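Local coordinates for protein alginate lyase (Chitinophaga sp. MD30, PDB 6KCW) that cleaves the polysaccharide alginate as a calcium-containing bacterial lyase of polysaccharide lyase family 36, at residues A[8-13]-A[25-30]; A[47-52]-A[213-218]. All coordinates share one frame; numbering follows the deposited sequence.

Contact 1 (A[8-13]-A[25-30]). With CA (calcium ion), chain C.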
ATOM      1  N   ILE A   8     -10.153   8.080   9.241  1.00 40.77           N
ATOM      2  CA  ILE A   8     -10.621   8.901   8.137  1.00 40.60           C
ATOM      3  C   ILE A   8     -11.593   8.042   7.345  1.00 41.10           C
ATOM      4  O   ILE A   8     -11.192   7.040   6.747  1.00 42.97           O
ATOM      5  CB  ILE A   8      -9.466   9.391   7.240  1.00 39.87           C
ATOM      6  CG1 ILE A   8      -8.297   9.919   8.086  1.00 40.13           C
ATOM      7  CG2 ILE A   8      -9.950  10.490   6.303  1.00 41.62           C
ATOM      8  CD1 ILE A   8      -7.000  10.176   7.319  1.00 35.86           C
ATOM      9  N   ASN A   9     -12.869   8.414   7.351  1.00 44.50           N
ATOM     10  CA  ASN A   9     -13.861   7.728   6.539  1.00 42.44           C
ATOM     11  C   ASN A   9     -14.480   8.640   5.501  1.00 41.57           C
ATOM     12  O   ASN A   9     -15.394   8.212   4.785  1.00 40.60           O
ATOM     13  CB  ASN A   9     -14.967   7.124   7.411  1.00 39.59           C
ATOM     14  CG  ASN A   9     -15.611   8.148   8.326  1.00 41.78           C
ATOM     15  OD1 ASN A   9     -15.443   9.359   8.145  1.00 43.49           O
ATOM     16  ND2 ASN A   9     -16.341   7.667   9.324  1.00 37.90           N
ATOM     17  N   TRP A  10     -14.038   9.891   5.425  1.00 44.80           N
ATOM     18  CA  TRP A  10     -14.424  10.800   4.351  1.00 45.36           C
ATOM     19  C   TRP A  10     -15.932  11.019   4.295  1.00 44.06           C
ATOM     20  O   TRP A  10     -16.471  11.399   3.251  1.00 45.23           O
ATOM     21  CB  TRP A  10     -13.895  10.291   3.003  1.00 40.18           C
ATOM     22  CG  TRP A  10     -12.393  10.238   2.967  1.00 43.77           C
ATOM     23  CD1 TRP A  10     -11.545  11.291   2.775  1.00 41.73           C
ATOM     24  CD2 TRP A  10     -11.561   9.082   3.139  1.00 42.95           C
ATOM     25  NE1 TRP A  10     -10.244  10.866   2.812  1.00 46.48           N
ATOM     26  CE2 TRP A  10     -10.222   9.514   3.031  1.00 45.76           C
ATOM     27  CE3 TRP A  10     -11.816   7.724   3.373  1.00 43.07           C
ATOM     28  CZ2 TRP A  10      -9.140   8.642   3.157  1.00 41.44           C
ATOM     29  CZ3 TRP A  10     -10.738   6.857   3.493  1.00 41.55           C
ATOM     30  CH2 TRP A  10      -9.418   7.323   3.386  1.00 41.07           C
ATOM     31  N   ASN A  11     -16.628  10.782   5.409  1.00 44.78           N
ATOM     32  CA  ASN A  11     -18.080  10.923   5.429  1.00 44.82           C
ATOM     33  C   ASN A  11     -18.534  12.358   5.654  1.00 43.83           C
ATOM     34  O   ASN A  11     -19.680  12.693   5.335  1.00 41.36           O
ATOM     35  CB  ASN A  11     -18.663  10.012   6.496  1.00 42.66           C
ATOM     36  CG  ASN A  11     -18.638   8.580   6.075  1.00 46.26           C
ATOM     37  OD1 ASN A  11     -18.239   8.277   4.953  1.00 42.30           O
ATOM     38  ND2 ASN A  11     -19.051   7.679   6.964  1.00 45.00           N
ATOM     39  N   ASN A  12     -17.669  13.196   6.206  1.00 44.13           N
ATOM     40  CA  ASN A  12     -17.900  14.626   6.322  1.00 45.85           C
ATOM     41  C   ASN A  12     -17.590  15.377   5.035  1.00 46.58           C
ATOM     42  O   ASN A  12     -17.693  16.606   5.020  1.00 46.56           O
ATOM     43  CB  ASN A  12     -17.044  15.191   7.455  1.00 44.61           C
ATOM     44  CG  ASN A  12     -15.550  14.938   7.242  1.00 48.16           C
ATOM     45  OD1 ASN A  12     -15.129  13.840   6.841  1.00 44.83           O
ATOM     46  ND2 ASN A  12     -14.745  15.958   7.507  1.00 49.08           N
ATOM     47  N   TYR A  13     -17.208  14.686   3.965  1.00 43.34           N
ATOM     48  CA  TYR A  13     -16.829  15.352   2.730  1.00 45.27           C
ATOM     49  C   TYR A  13     -17.972  15.336   1.735  1.00 49.54           C
ATOM     50  O   TYR A  13     -18.754  14.379   1.675  1.00 52.69           O
ATOM     51  CB  TYR A  13     -15.596  14.713   2.085  1.00 46.03           C
ATOM     52  CG  TYR A  13     -14.337  15.231   2.692  1.00 46.81           C
ATOM     53  CD1 TYR A  13     -13.807  16.458   2.293  1.00 45.35           C
ATOM     54  CD2 TYR A  13     -13.696  14.520   3.698  1.00 43.40           C
ATOM     55  CE1 TYR A  13     -12.660  16.955   2.868  1.00 42.47           C
ATOM     56  CE2 TYR A  13     -12.559  15.005   4.288  1.00 44.89           C
ATOM     57  CZ  TYR A  13     -12.038  16.221   3.863  1.00 46.08           C
ATOM     58  OH  TYR A  13     -10.898  16.696   4.461  1.00 49.12           O
ATOM     59  N   SER A  25      -4.547  17.979   5.708  1.00 49.70           N
ATOM     60  CA  SER A  25      -5.285  18.233   6.943  1.00 51.84           C
ATOM     61  C   SER A  25      -5.714  16.934   7.625  1.00 49.85           C
ATOM     62  O   SER A  25      -5.661  16.832   8.856  1.00 52.70           O
ATOM     63  CB  SER A  25      -6.489  19.127   6.661  1.00 49.26           C
ATOM     64  OG  SER A  25      -7.102  19.547   7.876  1.00 59.82           O
ATOM     65  N   ASP A  26      -6.124  15.926   6.844  1.00 49.15           N
ATOM     66  CA  ASP A  26      -6.634  14.674   7.402  1.00 45.72           C
ATOM     67  C   ASP A  26      -5.514  13.725   7.810  1.00 46.94           C
ATOM     68  O   ASP A  26      -5.586  13.084   8.866  1.00 45.64           O
ATOM     69  CB  ASP A  26      -7.542  13.992   6.385  1.00 45.78           C
ATOM     70  CG  ASP A  26      -8.794  14.774   6.130  1.00 45.43           C
ATOM     71  OD1 ASP A  26      -9.370  15.244   7.129  1.00 51.01           O
ATOM     72  OD2 ASP A  26      -9.194  14.927   4.952  1.00 41.58           O
ATOM     73  N   PHE A  27      -4.515  13.613   6.971  1.00 50.31           N
ATOM     74  CA  PHE A  27      -3.421  12.722   7.205  1.00 44.09           C
ATOM     75  C   PHE A  27      -2.345  13.361   8.028  1.00 45.89           C
ATOM     76  O   PHE A  27      -1.550  12.685   8.599  1.00 49.44           O
ATOM     77  CB  PHE A  27      -2.837  12.298   5.880  1.00 44.95           C
ATOM     78  CG  PHE A  27      -3.712  11.386   5.091  1.00 44.23           C
ATOM     79  CD1 PHE A  27      -3.610  10.038   5.229  1.00 41.37           C
ATOM     80  CD2 PHE A  27      -4.584  11.877   4.179  1.00 44.02           C
ATOM     81  CE1 PHE A  27      -4.384   9.201   4.506  1.00 37.87           C
ATOM     82  CE2 PHE A  27      -5.369  11.052   3.451  1.00 40.38           C
ATOM     83  CZ  PHE A  27      -5.267   9.707   3.610  1.00 41.30           C
ATOM     84  N   GLY A  28      -2.310  14.671   8.081  1.00 47.07           N
ATOM     85  CA  GLY A  28      -1.290  15.361   8.841  1.00 43.29           C
ATOM     86  C   GLY A  28      -0.208  15.819   7.911  1.00 49.04           C
ATOM     87  O   GLY A  28       0.312  16.872   8.041  1.00 47.09           O
ATOM     88  N   ASN A  29       0.118  14.996   6.947  1.00 46.25           N
ATOM     89  CA  ASN A  29       1.100  15.336   5.963  1.00 47.66           C
ATOM     90  C   ASN A  29       0.887  14.422   4.781  1.00 48.06           C
ATOM     91  O   ASN A  29       0.427  13.339   4.970  1.00 49.22           O
ATOM     92  CB  ASN A  29       2.523  15.317   6.536  1.00 46.07           C
ATOM     93  CG  ASN A  29       2.996  13.947   6.907  1.00 47.23           C
ATOM     94  OD1 ASN A  29       3.491  13.227   6.084  1.00 47.03           O
ATOM     95  ND2 ASN A  29       2.873  13.605   8.154  1.00 46.76           N
ATOM     96  N   ALA A  30       1.196  14.886   3.574  1.00 48.16           N
ATOM     97  CA  ALA A  30       1.024  14.133   2.323  1.00 49.55           C
ATOM     98  C   ALA A  30       1.808  14.844   1.252  1.00 58.05           C
ATOM     99  O   ALA A  30       1.278  15.699   0.584  1.00 54.45           O
ATOM    100  CB  ALA A  30      -0.433  14.104   1.942  1.00 52.03           C
TER
HETATM  101 CA    CA C 302     -16.905   6.808   3.996  1.00 45.25          CA
HETATM  102  O   HOH W   1     -11.677  15.797   7.705  1.00 49.93           O
HETATM  103  O   HOH W   2     -18.990   6.559   3.649  1.00 30.00           O
HETATM  104  O   HOH W   3     -17.332   5.354   6.195  1.00 35.68           O

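Contact 2 (A[47-52]-A[213-218])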
ATOM      1  N   VAL A  47      -9.389   7.388  -6.243  1.00 40.55           N
ATOM      2  CA  VAL A  47      -8.119   7.724  -6.869  1.00 40.44           C
ATOM      3  C   VAL A  47      -8.189   7.345  -8.342  1.00 39.70           C
ATOM      4  O   VAL A  47      -8.715   6.284  -8.697  1.00 39.64           O
ATOM      5  CB  VAL A  47      -6.945   7.023  -6.155  1.00 41.73           C
ATOM      6  CG1 VAL A  47      -5.635   7.261  -6.906  1.00 37.96           C
ATOM      7  CG2 VAL A  47      -6.829   7.527  -4.717  1.00 38.98           C
ATOM      8  N   THR A  48      -7.660   8.210  -9.204  1.00 38.34           N
ATOM      9  CA  THR A  48      -7.657   7.975 -10.643  1.00 44.17           C
ATOM     10  C   THR A  48      -6.306   7.437 -11.100  1.00 45.58           C
ATOM     11  O   THR A  48      -5.259   7.995 -10.753  1.00 47.41           O
ATOM     12  CB  THR A  48      -7.972   9.256 -11.425  1.00 43.00           C
ATOM     13  OG1 THR A  48      -9.263   9.750 -11.053  1.00 46.20           O
ATOM     14  CG2 THR A  48      -7.979   8.970 -12.918  1.00 43.28           C
ATOM     15  N   LEU A  49      -6.331   6.365 -11.886  1.00 44.20           N
ATOM     16  CA  LEU A  49      -5.173   5.934 -12.660  1.00 43.45           C
ATOM     17  C   LEU A  49      -5.419   6.309 -14.118  1.00 46.39           C
ATOM     18  O   LEU A  49      -6.336   5.770 -14.752  1.00 45.81           O
ATOM     19  CB  LEU A  49      -4.926   4.434 -12.526  1.00 44.88           C
ATOM     20  CG  LEU A  49      -4.761   3.849 -11.119  1.00 44.76           C
ATOM     21  CD1 LEU A  49      -4.688   2.331 -11.183  1.00 38.36           C
ATOM     22  CD2 LEU A  49      -3.543   4.430 -10.432  1.00 41.58           C
ATOM     23  N   LEU A  50      -4.603   7.226 -14.646  1.00 44.17           N
ATOM     24  CA  LEU A  50      -4.806   7.718 -16.001  1.00 43.36           C
ATOM     25  C   LEU A  50      -4.273   6.743 -17.039  1.00 40.58           C
ATOM     26  O   LEU A  50      -3.263   6.059 -16.839  1.00 43.22           O
ATOM     27  CB  LEU A  50      -4.152   9.085 -16.215  1.00 40.44           C
ATOM     28  CG  LEU A  50      -4.353  10.216 -15.216  1.00 42.80           C
ATOM     29  CD1 LEU A  50      -3.384  11.332 -15.500  1.00 41.46           C
ATOM     30  CD2 LEU A  50      -5.773  10.725 -15.294  1.00 39.47           C
ATOM     31  N   LYS A  51      -4.962   6.711 -18.171  1.00 40.66           N
ATOM     32  CA  LYS A  51      -4.550   5.891 -19.295  1.00 44.05           C
ATOM     33  C   LYS A  51      -3.161   6.297 -19.793  1.00 43.60           C
ATOM     34  O   LYS A  51      -2.740   7.455 -19.674  1.00 38.64           O
ATOM     35  CB  LYS A  51      -5.580   6.025 -20.417  1.00 44.87           C
ATOM     36  CG  LYS A  51      -5.712   7.449 -20.940  1.00 41.64           C
ATOM     37  CD  LYS A  51      -6.696   7.573 -22.085  1.00 39.05           C
ATOM     38  CE  LYS A  51      -6.899   9.030 -22.372  1.00 42.96           C
ATOM     39  NZ  LYS A  51      -6.828   9.777 -21.086  1.00 46.58           N
ATOM     40  N   ASN A  52      -2.445   5.315 -20.353  1.00 46.49           N
ATOM     41  CA  ASN A  52      -1.147   5.529 -21.005  1.00 46.94           C
ATOM     42  C   ASN A  52      -0.125   6.156 -20.056  1.00 45.69           C
ATOM     43  O   ASN A  52       0.582   7.101 -20.425  1.00 46.75           O
ATOM     44  CB  ASN A  52      -1.293   6.396 -22.263  1.00 42.52           C
ATOM     45  CG  ASN A  52      -2.387   5.903 -23.200  1.00 48.65           C
ATOM     46  OD1 ASN A  52      -3.259   6.678 -23.616  1.00 50.19           O
ATOM     47  ND2 ASN A  52      -2.346   4.618 -23.540  1.00 47.05           N
ATOM     48  N   THR A 213      -1.180   4.192  -5.155  1.00 41.40           N
ATOM     49  CA  THR A 213      -2.166   3.754  -6.144  1.00 38.88           C
ATOM     50  C   THR A 213      -1.591   4.072  -7.515  1.00 41.97           C
ATOM     51  O   THR A 213      -1.731   5.199  -7.999  1.00 42.80           O
ATOM     52  CB  THR A 213      -3.506   4.442  -5.961  1.00 38.29           C
ATOM     53  OG1 THR A 213      -3.914   4.355  -4.588  1.00 45.58           O
ATOM     54  CG2 THR A 213      -4.559   3.776  -6.845  1.00 37.54           C
ATOM     55  N   PHE A 214      -0.939   3.089  -8.136  1.00 43.87           N
ATOM     56  CA  PHE A 214      -0.355   3.302  -9.454  1.00 36.73           C
ATOM     57  C   PHE A 214      -0.172   1.966 -10.158  1.00 35.91           C
ATOM     58  O   PHE A 214      -0.107   0.905  -9.527  1.00 36.12           O
ATOM     59  CB  PHE A 214       0.967   4.064  -9.358  1.00 36.30           C
ATOM     60  CG  PHE A 214       2.091   3.296  -8.703  1.00 41.64           C
ATOM     61  CD1 PHE A 214       2.233   3.279  -7.320  1.00 38.35           C
ATOM     62  CD2 PHE A 214       3.043   2.632  -9.484  1.00 41.21           C
ATOM     63  CE1 PHE A 214       3.295   2.605  -6.728  1.00 41.92           C
ATOM     64  CE2 PHE A 214       4.095   1.948  -8.902  1.00 38.14           C
ATOM     65  CZ  PHE A 214       4.225   1.934  -7.521  1.00 42.57           C
ATOM     66  N   ARG A 215      -0.123   2.034 -11.485  1.00 35.44           N
ATOM     67  CA  ARG A 215       0.123   0.868 -12.318  1.00 38.99           C
ATOM     68  C   ARG A 215       1.624   0.647 -12.485  1.00 41.13           C
ATOM     69  O   ARG A 215       2.403   1.601 -12.571  1.00 39.90           O
ATOM     70  CB  ARG A 215      -0.536   1.025 -13.688  1.00 38.12           C
ATOM     71  CG  ARG A 215      -2.050   1.088 -13.668  1.00 39.87           C
ATOM     72  CD  ARG A 215      -2.614   0.883 -15.067  1.00 39.39           C
ATOM     73  NE  ARG A 215      -4.044   1.135 -15.115  1.00 41.95           N
ATOM     74  CZ  ARG A 215      -4.987   0.206 -14.966  1.00 43.02           C
ATOM     75  NH1 ARG A 215      -4.663  -1.067 -14.763  1.00 41.19           N
ATOM     76  NH2 ARG A 215      -6.260   0.553 -15.025  1.00 36.76           N
ATOM     77  N   GLY A 216       2.025  -0.617 -12.532  1.00 38.86           N
ATOM     78  CA  GLY A 216       3.422  -0.964 -12.660  1.00 41.47           C
ATOM     79  C   GLY A 216       3.997  -1.555 -11.388  1.00 44.31           C
ATOM     80  O   GLY A 216       3.382  -1.457 -10.333  1.00 49.76           O
ATOM     81  N   GLY A 217       5.164  -2.187 -11.476  1.00 45.94           N
ATOM     82  CA  GLY A 217       5.849  -2.399 -12.737  1.00 46.28           C
ATOM     83  C   GLY A 217       6.609  -1.197 -13.243  1.00 49.83           C
ATOM     84  O   GLY A 217       6.444  -0.081 -12.743  1.00 48.10           O
ATOM     85  N   SER A 218       7.431  -1.427 -14.262  1.00 54.71           N
ATOM     86  CA  SER A 218       8.312  -0.395 -14.771  1.00 55.06           C
ATOM     87  C   SER A 218       8.236  -0.196 -16.278  1.00 54.37           C
ATOM     88  O   SER A 218       8.711   0.836 -16.763  1.00 60.75           O
ATOM     89  CB  SER A 218       9.764  -0.703 -14.374  1.00 59.17           C
ATOM     90  OG  SER A 218      10.659   0.126 -15.087  1.00 66.38           O
TER
HETATM   91  O   HOH W   4      -5.842   3.531 -16.013  1.00 37.77           O

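Contact 1 (A[8-13]-A[25-30])
Two phenols grip Asp26 OD2. The hydroxyl of Tyr13 donates to it, with OH 2.5 Å from Asp26 OD2 on the syn lone pair, the side facing the other carboxylate oxygen, and the hydroxyl of Tyr18 is hydrogen-bonded to the same oxygen. The Tyr13 ring and the carboxylate stand almost perpendicular, 88° apart, and the two side chains approach from opposite directions. Two such bonds would probably restrain the carboxylate and favour its ionised form. Further in, the contact turns apolar. With CG1 of Ile8 beside the backbone N and chi2 extended (169°), CD1 comes to lie over the centre of the Phe27 ring, 3.9 Å from the centroid and 9° off the normal, a clean CH-pi contact. The same CD1 lies 3.6 Å from Asp26 O. The other branch of Ile8, CG2, covers one face of Trp10 near its rim, 3.4 Å above the plane. Phe27 in turn brings CZ to the edge of the indole, 4.0 Å from Trp10 CZ2, the two side chains crossing at about a right angle. In this concanavalin-type beta-sandwich, the arrangement packs the last turn of helix 20-27 against the calcium-binding loop that follows strand 5-8. Trp10 sits between two ligands of that calcium: Asn9 O and Asn11 OD1 each bind it at 2.2 Å, beside two waters, and Gly43 and Asp233 complete the site. A weak bond from Asn11 N to Asn9 OD1, 3.3 Å long, spans the Asn9-Asn11 turn in the manner of an Asx turn.

Contact 2 (A[47-52]-A[213-218])
Leu49 reaches across to the strand of Thr213 and splits its two methyls between backbone and side chain. CD2 presses on the main chain, 3.1 Å from Thr213 O and 3.5 Å from Phe214 CA, so the packing here is tight. CD1 takes the other direction and meets the aliphatic part of Arg215, 3.8 Å from Arg215 CG, and it also lies above one face of the guanidinium, offset toward the rim. The leucine and arginine side chains cross obliquely. With the arginine extended from CG to NE, its flat end runs past the leucine. Water 4, in the guanidinium plane at its edge, bridges it to Leu49 O, accepting from Arg215 NE at 3.1 Å and donating to Leu49 O at 2.6 Å. Val47 and Thr213 behave more simply, meeting tip to tip with Val47 CG1 3.6 Å from Thr213 CG2. That threonine methyl lies anti to its own nitrogen, while OG1 turns to a hydrogen bond with Tyr232. The two strands run nearly parallel, 10° apart and 7.3 Å between axes, and share no hydrogen bond: this is face-to-face packing of the two sheets of a beta-sandwich. Cutting Leu49 back to an alanine would probably open a gap beside Thr213 O and leave the arginine stem without part of its apolar cover. NH1 of Arg215 is hydrogen-bonded to Asp85 O, so part of the charge is probably offset by a backbone carbonyl; the strands themselves meet through van der Waals contact, and water 4 supplies a polar bridge.

In the fold
From the N terminus, the chain leaves strand 5-8, turns past the calcium and comes back along helix 20-27, where contact 1 closes a short loop with only 11 residues between its segments. The chain then runs through strand 38-41 to strand 44-49, and contact 2 joins the end of that strand to strand 206-215 across 160 intervening residues. The two loops follow one another, neither nesting nor crossing, and their centres lie 22 Å apart. Strand 228-241 links them, since strands 5-8 and 44-49 both pair with it. Contact 1 thus ties helix 20-27 to the calcium-binding loop after strand 5-8, whereas contact 2 joins the two sheets.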